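Local structure of TIR protein (Paracoccus denitrificans PD1222, 3H16) at residues B[27-32]-B[86-91]; B[38-43]-B[48-53]; B[119-122]-B[127-130]. The protein is a bacterial protein built round a TIR domain, a compact fold with a parallel beta sheet flanked by helices. One frame throughout, in Å; residues are numbered along the deposited sequence.

Contact 1: residues B[27-32]-B[86-91]; sequences HAWEDK and FKKEWP
Lys88 reaches across to Ala28 and Glu30 and is the one residue of its segment that touches the other within 4.5 Å. The segments belong to a TIR domain with a central parallel beta sheet. Residues 27-32 run off the end of strand 21-28 into the turn before helix 32-45. Residues 86-91 form the loop between helices 83-86 and 92-95. The lysine is buried, and its ammonium group is held by a salt bridge. Lys88 NZ donates to Glu30 OE1 at 2.8 Å, on the syn lone pair of that oxygen. A second bond, from Lys88 NZ to Glu30 OE2 at 2.9 Å, is weak. The two side chains approach head-on. Lys88 bends at its second torsion (chi2 -71°) and again at its last (chi4 -55°), which turns the ammonium group toward the carboxylate. The backbone oxygen of His84 also accepts from Lys88 NZ, which probably eases the burial of the charge.

Ala28 lies beside the charged group. Its CB is 3.6 Å from Lys88 NZ, and it also touches His84 and Phe85 of helix 83-86. Trp29 makes a lighter contact, with its CD1 4.2 Å from Lys88 CE, and its side chain crosses the lysine at about a right angle. The indole also packs on its own neighbour, for Glu30 CG sits over the centre of one ring face. On the loop side, the first carbon of the lysine side chain lies over the indole of Trp90. Lys88 CB stands 3.3 Å above one face of that ring, offset toward the rim.

Contact 2: residues B[38-43]-B[48-53]; sequences ALAHTL and AEVWYD
Ala40 and Leu43 of helix 32-45 face Ala48, in the turn before strand 50-57, and Val50 and Tyr52 on the first part of that strand. This is the second half of a right-handed beta-alpha-beta crossover, in which strand 21-28 leads through the helix to strand 50-57. Side chains pack tightly at two places. Ala40 CB lies 3.3 Å from Tyr52 CE1, meeting the ring obliquely. Tyr52 has its CG between the backbone N and the carbonyl carbon (chi1 62°), which sets CE1 against the Ala40 methyl. Further along, Leu43 CB meets Val50 CG2 at 3.8 Å, and the two side chains cross at about a right angle.

Other side-chain pairs are more loosely fitted. Ala40 CB is 4.5 Å from Val50 CG1, and at the turn Leu43 CD2 is 4.2 Å from Ala48 CB. The outer helix surface carries Ala38 and His41, both exposed and pointing away from the strand. Thr42, partly exposed, bonds back through OG1 to Ala38 O at 3.0 Å and packs on helix 141-153. That oxygen also accepts from Thr42 N.

One polar link closes the turn. Ala48 N donates to Leu43 O at 3.0 Å, and the N-H...O angle of 163° is nearly straight. The bond ties the chain leaving the helix back to it, while apolar side chains make the rest of the interface, consistent with burial against the sheet.

Contact 3: residues B[119-122]-B[127-130]; sequences DEVA and TMAD
Ala129 packs its methyl group against Val121 and Ala122, joining helix 118-124 of the TIR domain to the short, weakly bonded helix at about 126-129. The two backbones come close, with Ala122 CA and Ala129 CA 4.9 Å apart. Ala129 CB is 3.5 Å from the backbone atom Ala122 N and 3.8 Å from Ala122 CB. Val121 fills the neighbouring position. Its CG1 lies 3.6 Å from Ala129 CA and 3.8 Å from Ala129 CB. The same methyl reaches Met128 CG at 4.0 Å. With CG1 anti to the backbone N (chi1 178°), this branch of Val121 is the one that meets the second helix.

Beyond CG, the Met128 chain turns from helix 118-124, bending at chi2 and chi3, and packs on Leu98 and Phe99. Val121 also touches Val116, in the loop before its helix. Next to Val121, Glu120 OE2 is hydrogen-bonded to Thr83 OG1, and the backbone N of Glu120 is bonded to Ser117 OG. Asp130 ends the second segment, and its N bonds back to Thr127 O at 3.2 Å. Asp130 also packs on Glu120 of the second subunit, so the edge of this helix pair approaches the subunit interface.

The meeting groups are apolar side chains and backbone atoms. The cohesion of the two segments therefore rests on close van der Waals fit, and the small alanine side chains probably permit the close approach of the backbones.

The three contacts lie in one TIR domain. Contacts 1 and 2 have centres about 18 Å apart and share the sheet in which strands 21-28 and 50-57 are neighbours. They touch directly, through a salt bridge between Lys32 and Asp53. Along the chain, contact 2 is nested inside the loop closed by contact 1, and contact 3 follows both. Contact 3 has its centre about 16 Å from that of contact 1, and Phe86 packs on Val121 between them. Contacts 2 and 3 lie on opposite sides of the chain's centre, about 26 Å between centres, without touching. The segments of contact 1 thus touch both the beta-alpha-beta unit and the later short helices.

Contact 1: residues B[27-32]-B[86-91]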
loop_
_atom_site.group_PDB
_atom_site.type_symbol
_atom_site.label_atom_id
_atom_site.label_comp_id
_atom_site.label_asym_id
_atom_site.label_seq_id
_atom_site.Cartn_x
_atom_site.Cartn_y
_atom_site.Cartn_z
ATOM N N HIS B 27 20.676 -1.465 -4.617
ATOM C CA HIS B 27 20.611 -2.398 -5.731
ATOM C C HIS B 27 21.934 -3.128 -5.919
ATOM O O HIS B 27 22.985 -2.659 -5.466
ATOM C CB HIS B 27 20.327 -1.630 -7.020
ATOM C CG HIS B 27 21.436 -0.697 -7.414
ATOM N ND1 HIS B 27 21.644 0.517 -6.794
ATOM C CD2 HIS B 27 22.442 -0.837 -8.310
ATOM C CE1 HIS B 27 22.728 1.084 -7.293
ATOM N NE2 HIS B 27 23.230 0.282 -8.215
ATOM N N ALA B 28 21.874 -4.263 -6.613
ATOM C CA ALA B 28 23.061 -5.063 -6.920
ATOM C C ALA B 28 23.759 -4.372 -8.101
ATOM O O ALA B 28 23.105 -3.989 -9.074
ATOM C CB ALA B 28 22.642 -6.492 -7.300
ATOM N N TRP B 29 25.078 -4.218 -8.030
ATOM C CA TRP B 29 25.799 -3.520 -9.094
ATOM C C TRP B 29 25.368 -3.887 -10.511
ATOM O O TRP B 29 25.253 -3.021 -11.381
ATOM C CB TRP B 29 27.316 -3.709 -8.948
ATOM C CG TRP B 29 27.843 -5.019 -9.426
ATOM C CD1 TRP B 29 28.097 -6.131 -8.671
ATOM C CD2 TRP B 29 28.215 -5.351 -10.770
ATOM N NE1 TRP B 29 28.607 -7.133 -9.461
ATOM C CE2 TRP B 29 28.691 -6.684 -10.754
ATOM C CE3 TRP B 29 28.195 -4.653 -11.987
ATOM C CZ2 TRP B 29 29.142 -7.332 -11.908
ATOM C CZ3 TRP B 29 28.645 -5.301 -13.137
ATOM C CH2 TRP B 29 29.112 -6.625 -13.085
ATOM N N GLU B 30 25.119 -5.167 -10.742
ATOM C CA GLU B 30 24.706 -5.629 -12.056
ATOM C C GLU B 30 23.451 -4.930 -12.577
ATOM O O GLU B 30 23.245 -4.850 -13.782
ATOM C CB GLU B 30 24.484 -7.145 -12.020
ATOM C CG GLU B 30 25.709 -7.930 -11.550
ATOM C CD GLU B 30 25.647 -8.310 -10.080
ATOM O OE1 GLU B 30 25.270 -7.464 -9.243
ATOM O OE2 GLU B 30 25.987 -9.466 -9.758
ATOM N N ASP B 31 22.612 -4.420 -11.680
ATOM C CA ASP B 31 21.389 -3.747 -12.110
ATOM C C ASP B 31 21.514 -2.237 -12.247
ATOM O O ASP B 31 20.556 -1.588 -12.658
ATOM C CB ASP B 31 20.224 -4.056 -11.161
ATOM C CG ASP B 31 19.808 -5.509 -11.211
ATOM O OD1 ASP B 31 19.721 -6.074 -12.326
ATOM O OD2 ASP B 31 19.555 -6.092 -10.138
ATOM N N LYS B 32 22.674 -1.676 -11.910
ATOM C CA LYS B 32 22.859 -0.230 -12.020
ATOM C C LYS B 32 22.751 0.242 -13.458
ATOM O O LYS B 32 21.921 1.092 -13.790
ATOM C CB LYS B 32 24.218 0.217 -11.475
ATOM C CG LYS B 32 24.487 1.701 -11.740
ATOM C CD LYS B 32 25.867 2.157 -11.288
ATOM C CE LYS B 32 25.888 2.548 -9.818
ATOM N NZ LYS B 32 27.199 3.130 -9.404
ATOM N N PHE B 86 19.645 -11.248 -5.264
ATOM C CA PHE B 86 19.483 -12.483 -4.499
ATOM C C PHE B 86 20.752 -13.329 -4.501
ATOM O O PHE B 86 21.115 -13.916 -3.480
ATOM C CB PHE B 86 18.328 -13.331 -5.041
ATOM C CG PHE B 86 16.974 -12.697 -4.888
ATOM C CD1 PHE B 86 16.747 -11.728 -3.919
ATOM C CD2 PHE B 86 15.910 -13.115 -5.680
ATOM C CE1 PHE B 86 15.470 -11.180 -3.738
ATOM C CE2 PHE B 86 14.636 -12.579 -5.509
ATOM C CZ PHE B 86 14.417 -11.607 -4.530
ATOM N N LYS B 87 21.429 -13.385 -5.642
ATOM C CA LYS B 87 22.638 -14.175 -5.755
ATOM C C LYS B 87 23.825 -13.611 -5.001
ATOM O O LYS B 87 24.940 -14.091 -5.165
ATOM C CB LYS B 87 23.001 -14.378 -7.225
ATOM C CG LYS B 87 21.993 -15.242 -7.972
ATOM C CD LYS B 87 22.536 -15.734 -9.302
ATOM C CE LYS B 87 21.543 -16.658 -9.991
ATOM N NZ LYS B 87 22.070 -17.147 -11.293
ATOM N N LYS B 88 23.594 -12.600 -4.170
ATOM C CA LYS B 88 24.684 -12.016 -3.394
ATOM C C LYS B 88 24.892 -12.783 -2.082
ATOM O O LYS B 88 25.902 -12.599 -1.403
ATOM C CB LYS B 88 24.406 -10.538 -3.086
ATOM C CG LYS B 88 24.474 -9.597 -4.286
ATOM C CD LYS B 88 25.897 -9.411 -4.771
ATOM C CE LYS B 88 25.944 -8.578 -6.026
ATOM N NZ LYS B 88 25.071 -9.185 -7.043
ATOM N N GLU B 89 23.931 -13.634 -1.729
ATOM C CA GLU B 89 24.009 -14.433 -0.506
ATOM C C GLU B 89 24.116 -13.600 0.772
ATOM O O GLU B 89 25.103 -13.695 1.498
ATOM C CB GLU B 89 25.209 -15.387 -0.564
ATOM C CG GLU B 89 25.139 -16.451 -1.640
ATOM C CD GLU B 89 26.200 -17.522 -1.451
ATOM O OE1 GLU B 89 27.403 -17.183 -1.455
ATOM O OE2 GLU B 89 25.830 -18.704 -1.292
ATOM N N TRP B 90 23.111 -12.786 1.054
ATOM C CA TRP B 90 23.157 -11.978 2.259
ATOM C C TRP B 90 22.712 -12.842 3.422
ATOM O O TRP B 90 21.755 -13.604 3.294
ATOM C CB TRP B 90 22.200 -10.789 2.165
ATOM C CG TRP B 90 22.275 -10.000 0.906
ATOM C CD1 TRP B 90 21.402 -10.045 -0.142
ATOM C CD2 TRP B 90 23.256 -9.023 0.570
ATOM N NE1 TRP B 90 21.777 -9.151 -1.110
ATOM C CE2 TRP B 90 22.916 -8.509 -0.701
ATOM C CE3 TRP B 90 24.394 -8.527 1.218
ATOM C CZ2 TRP B 90 23.670 -7.524 -1.340
ATOM C CZ3 TRP B 90 25.144 -7.545 0.584
ATOM C CH2 TRP B 90 24.776 -7.054 -0.686
ATOM N N PRO B 91 23.400 -12.747 4.572
ATOM C CA PRO B 91 23.025 -13.543 5.749
ATOM C C PRO B 91 21.701 -12.980 6.265
ATOM O O PRO B 91 21.359 -11.834 5.959
ATOM C CB PRO B 91 24.165 -13.279 6.728
ATOM C CG PRO B 91 25.326 -12.915 5.834
ATOM C CD PRO B 91 24.674 -12.048 4.796
#

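Contact 2: residues B[38-43]-B[48-53]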
loop_
_atom_site.group_PDB
_atom_site.type_symbol
_atom_site.label_atom_id
_atom_site.label_comp_id
_atom_site.label_asym_id
_atom_site.label_seq_id
_atom_site.Cartn_x
_atom_site.Cartn_y
_atom_site.Cartn_z
ATOM N N ALA B 38 17.644 3.893 -15.460
ATOM C CA ALA B 38 16.383 4.241 -16.103
ATOM C C ALA B 38 15.417 4.758 -15.051
ATOM O O ALA B 38 14.786 5.801 -15.217
ATOM C CB ALA B 38 15.791 3.024 -16.784
ATOM N N LEU B 39 15.312 4.013 -13.961
ATOM C CA LEU B 39 14.431 4.369 -12.859
ATOM C C LEU B 39 14.794 5.723 -12.225
ATOM O O LEU B 39 13.914 6.531 -11.915
ATOM C CB LEU B 39 14.464 3.245 -11.811
ATOM C CG LEU B 39 13.832 3.437 -10.429
ATOM C CD1 LEU B 39 12.474 4.118 -10.552
ATOM C CD2 LEU B 39 13.706 2.070 -9.747
ATOM N N ALA B 40 16.091 5.961 -12.043
ATOM C CA ALA B 40 16.580 7.203 -11.441
ATOM C C ALA B 40 16.227 8.403 -12.304
ATOM O O ALA B 40 15.806 9.438 -11.795
ATOM C CB ALA B 40 18.091 7.135 -11.245
ATOM N N HIS B 41 16.409 8.257 -13.612
ATOM C CA HIS B 41 16.101 9.325 -14.553
ATOM C C HIS B 41 14.610 9.655 -14.452
ATOM O O HIS B 41 14.232 10.809 -14.201
ATOM C CB HIS B 41 16.443 8.888 -15.982
ATOM C CG HIS B 41 16.383 9.997 -16.986
ATOM N ND1 HIS B 41 17.302 11.024 -17.015
ATOM C CD2 HIS B 41 15.504 10.249 -17.984
ATOM C CE1 HIS B 41 16.991 11.861 -17.988
ATOM N NE2 HIS B 41 15.905 11.415 -18.591
ATOM N N THR B 42 13.777 8.628 -14.627
ATOM C CA THR B 42 12.326 8.778 -14.559
ATOM C C THR B 42 11.853 9.423 -13.265
ATOM O O THR B 42 10.967 10.274 -13.287
ATOM C CB THR B 42 11.635 7.432 -14.709
ATOM O OG1 THR B 42 12.096 6.808 -15.910
ATOM C CG2 THR B 42 10.128 7.612 -14.782
ATOM N N LEU B 43 12.432 9.015 -12.142
ATOM C CA LEU B 43 12.071 9.586 -10.855
ATOM C C LEU B 43 12.447 11.068 -10.759
ATOM O O LEU B 43 11.647 11.888 -10.299
ATOM C CB LEU B 43 12.754 8.813 -9.732
ATOM C CG LEU B 43 12.020 7.636 -9.088
ATOM C CD1 LEU B 43 12.971 6.926 -8.124
ATOM C CD2 LEU B 43 10.791 8.139 -8.348
ATOM N N ALA B 48 11.654 13.962 -8.079
ATOM C CA ALA B 48 12.281 13.401 -6.893
ATOM C C ALA B 48 13.779 13.662 -6.924
ATOM O O ALA B 48 14.389 13.741 -7.989
ATOM C CB ALA B 48 12.004 11.900 -6.801
ATOM N N GLU B 49 14.358 13.824 -5.744
ATOM C CA GLU B 49 15.790 14.047 -5.600
ATOM C C GLU B 49 16.305 12.636 -5.307
ATOM O O GLU B 49 16.008 12.065 -4.253
ATOM C CB GLU B 49 16.046 14.990 -4.427
ATOM C CG GLU B 49 17.387 15.677 -4.451
ATOM C CD GLU B 49 18.526 14.705 -4.302
ATOM O OE1 GLU B 49 18.453 13.853 -3.391
ATOM O OE2 GLU B 49 19.491 14.797 -5.087
ATOM N N VAL B 50 17.072 12.081 -6.243
ATOM C CA VAL B 50 17.558 10.713 -6.126
ATOM C C VAL B 50 19.068 10.489 -6.172
ATOM O O VAL B 50 19.760 11.062 -7.016
ATOM C CB VAL B 50 16.957 9.847 -7.268
ATOM C CG1 VAL B 50 17.213 8.369 -7.014
ATOM C CG2 VAL B 50 15.481 10.130 -7.415
ATOM N N TRP B 51 19.568 9.649 -5.265
ATOM C CA TRP B 51 20.975 9.268 -5.271
ATOM C C TRP B 51 21.038 7.749 -5.148
ATOM O O TRP B 51 20.172 7.129 -4.529
ATOM C CB TRP B 51 21.796 9.981 -4.174
ATOM C CG TRP B 51 21.511 9.681 -2.738
ATOM C CD1 TRP B 51 20.309 9.383 -2.186
ATOM C CD2 TRP B 51 22.439 9.788 -1.644
ATOM N NE1 TRP B 51 20.422 9.302 -0.817
ATOM C CE2 TRP B 51 21.718 9.546 -0.458
ATOM C CE3 TRP B 51 23.810 10.069 -1.553
ATOM C CZ2 TRP B 51 22.318 9.571 0.810
ATOM C CZ3 TRP B 51 24.409 10.093 -0.292
ATOM C CH2 TRP B 51 23.657 9.844 0.871
ATOM N N TYR B 52 22.045 7.153 -5.777
ATOM C CA TYR B 52 22.198 5.701 -5.775
ATOM C C TYR B 52 23.589 5.239 -6.217
ATOM O O TYR B 52 23.909 4.057 -6.120
ATOM C CB TYR B 52 21.178 5.076 -6.723
ATOM C CG TYR B 52 21.369 5.524 -8.152
ATOM C CD1 TYR B 52 20.904 6.769 -8.574
ATOM C CD2 TYR B 52 22.055 4.728 -9.071
ATOM C CE1 TYR B 52 21.114 7.217 -9.875
ATOM C CE2 TYR B 52 22.273 5.165 -10.382
ATOM C CZ TYR B 52 21.797 6.413 -10.775
ATOM O OH TYR B 52 21.997 6.866 -12.061
ATOM N N ASP B 53 24.410 6.157 -6.710
ATOM C CA ASP B 53 25.732 5.781 -7.173
ATOM C C ASP B 53 26.576 5.062 -6.119
ATOM O O ASP B 53 27.280 4.101 -6.435
ATOM C CB ASP B 53 26.473 7.006 -7.684
ATOM C CG ASP B 53 27.757 6.643 -8.380
ATOM O OD1 ASP B 53 27.690 5.897 -9.380
ATOM O OD2 ASP B 53 28.832 7.094 -7.924
#

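Contact 3: residues B[119-122]-B[127-130]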
loop_
_atom_site.group_PDB
_atom_site.type_symbol
_atom_site.label_atom_id
_atom_site.label_comp_id
_atom_site.label_asym_id
_atom_site.label_seq_id
_atom_site.Cartn_x
_atom_site.Cartn_y
_atom_site.Cartn_z
ATOM N N ASP B 119 8.270 -17.683 -6.019
ATOM C CA ASP B 119 8.945 -18.838 -5.429
ATOM C C ASP B 119 10.406 -18.487 -5.268
ATOM O O ASP B 119 11.047 -18.868 -4.293
ATOM C CB ASP B 119 8.806 -20.080 -6.327
ATOM C CG ASP B 119 7.428 -20.728 -6.229
ATOM O OD1 ASP B 119 6.859 -21.104 -7.282
ATOM O OD2 ASP B 119 6.923 -20.866 -5.094
ATOM N N GLU B 120 10.919 -17.744 -6.242
ATOM C CA GLU B 120 12.308 -17.309 -6.238
ATOM C C GLU B 120 12.520 -16.393 -5.032
ATOM O O GLU B 120 13.512 -16.512 -4.307
ATOM C CB GLU B 120 12.602 -16.553 -7.526
ATOM C CG GLU B 120 14.006 -16.691 -8.031
ATOM C CD GLU B 120 14.226 -15.898 -9.298
ATOM O OE1 GLU B 120 13.421 -16.045 -10.245
ATOM O OE2 GLU B 120 15.208 -15.128 -9.347
ATOM N N VAL B 121 11.573 -15.485 -4.819
ATOM C CA VAL B 121 11.646 -14.557 -3.703
ATOM C C VAL B 121 11.619 -15.360 -2.401
ATOM O O VAL B 121 12.520 -15.232 -1.576
ATOM C CB VAL B 121 10.477 -13.543 -3.767
ATOM C CG1 VAL B 121 10.512 -12.588 -2.585
ATOM C CG2 VAL B 121 10.574 -12.759 -5.051
ATOM N N ALA B 122 10.610 -16.207 -2.230
ATOM C CA ALA B 122 10.525 -17.035 -1.027
ATOM C C ALA B 122 11.834 -17.765 -0.734
ATOM O O ALA B 122 12.222 -17.891 0.428
ATOM C CB ALA B 122 9.383 -18.056 -1.149
ATOM N N THR B 127 9.807 -14.131 4.532
ATOM C CA THR B 127 9.090 -12.943 4.990
ATOM C C THR B 127 8.892 -11.934 3.855
ATOM O O THR B 127 7.818 -11.347 3.707
ATOM C CB THR B 127 9.848 -12.261 6.158
ATOM O OG1 THR B 127 10.138 -13.236 7.165
ATOM C CG2 THR B 127 9.008 -11.148 6.779
ATOM N N MET B 128 9.930 -11.750 3.049
ATOM C CA MET B 128 9.895 -10.812 1.932
ATOM C C MET B 128 8.886 -11.214 0.854
ATOM O O MET B 128 8.292 -10.354 0.185
ATOM C CB MET B 128 11.294 -10.712 1.313
ATOM C CG MET B 128 11.406 -9.758 0.138
ATOM S SD MET B 128 11.214 -8.026 0.612
ATOM C CE MET B 128 12.900 -7.625 1.103
ATOM N N ALA B 129 8.692 -12.519 0.696
ATOM C CA ALA B 129 7.790 -13.041 -0.316
ATOM C C ALA B 129 6.321 -12.800 -0.000
ATOM O O ALA B 129 5.457 -12.962 -0.866
ATOM C CB ALA B 129 8.048 -14.524 -0.513
ATOM N N ASP B 130 6.041 -12.420 1.241
ATOM C CA ASP B 130 4.678 -12.158 1.668
ATOM C C ASP B 130 4.418 -10.679 1.928
ATOM O O ASP B 130 3.308 -10.293 2.275
ATOM C CB ASP B 130 4.355 -12.958 2.930
ATOM C CG ASP B 130 4.393 -14.452 2.694
ATOM O OD1 ASP B 130 3.853 -14.899 1.658
ATOM O OD2 ASP B 130 4.950 -15.181 3.550
#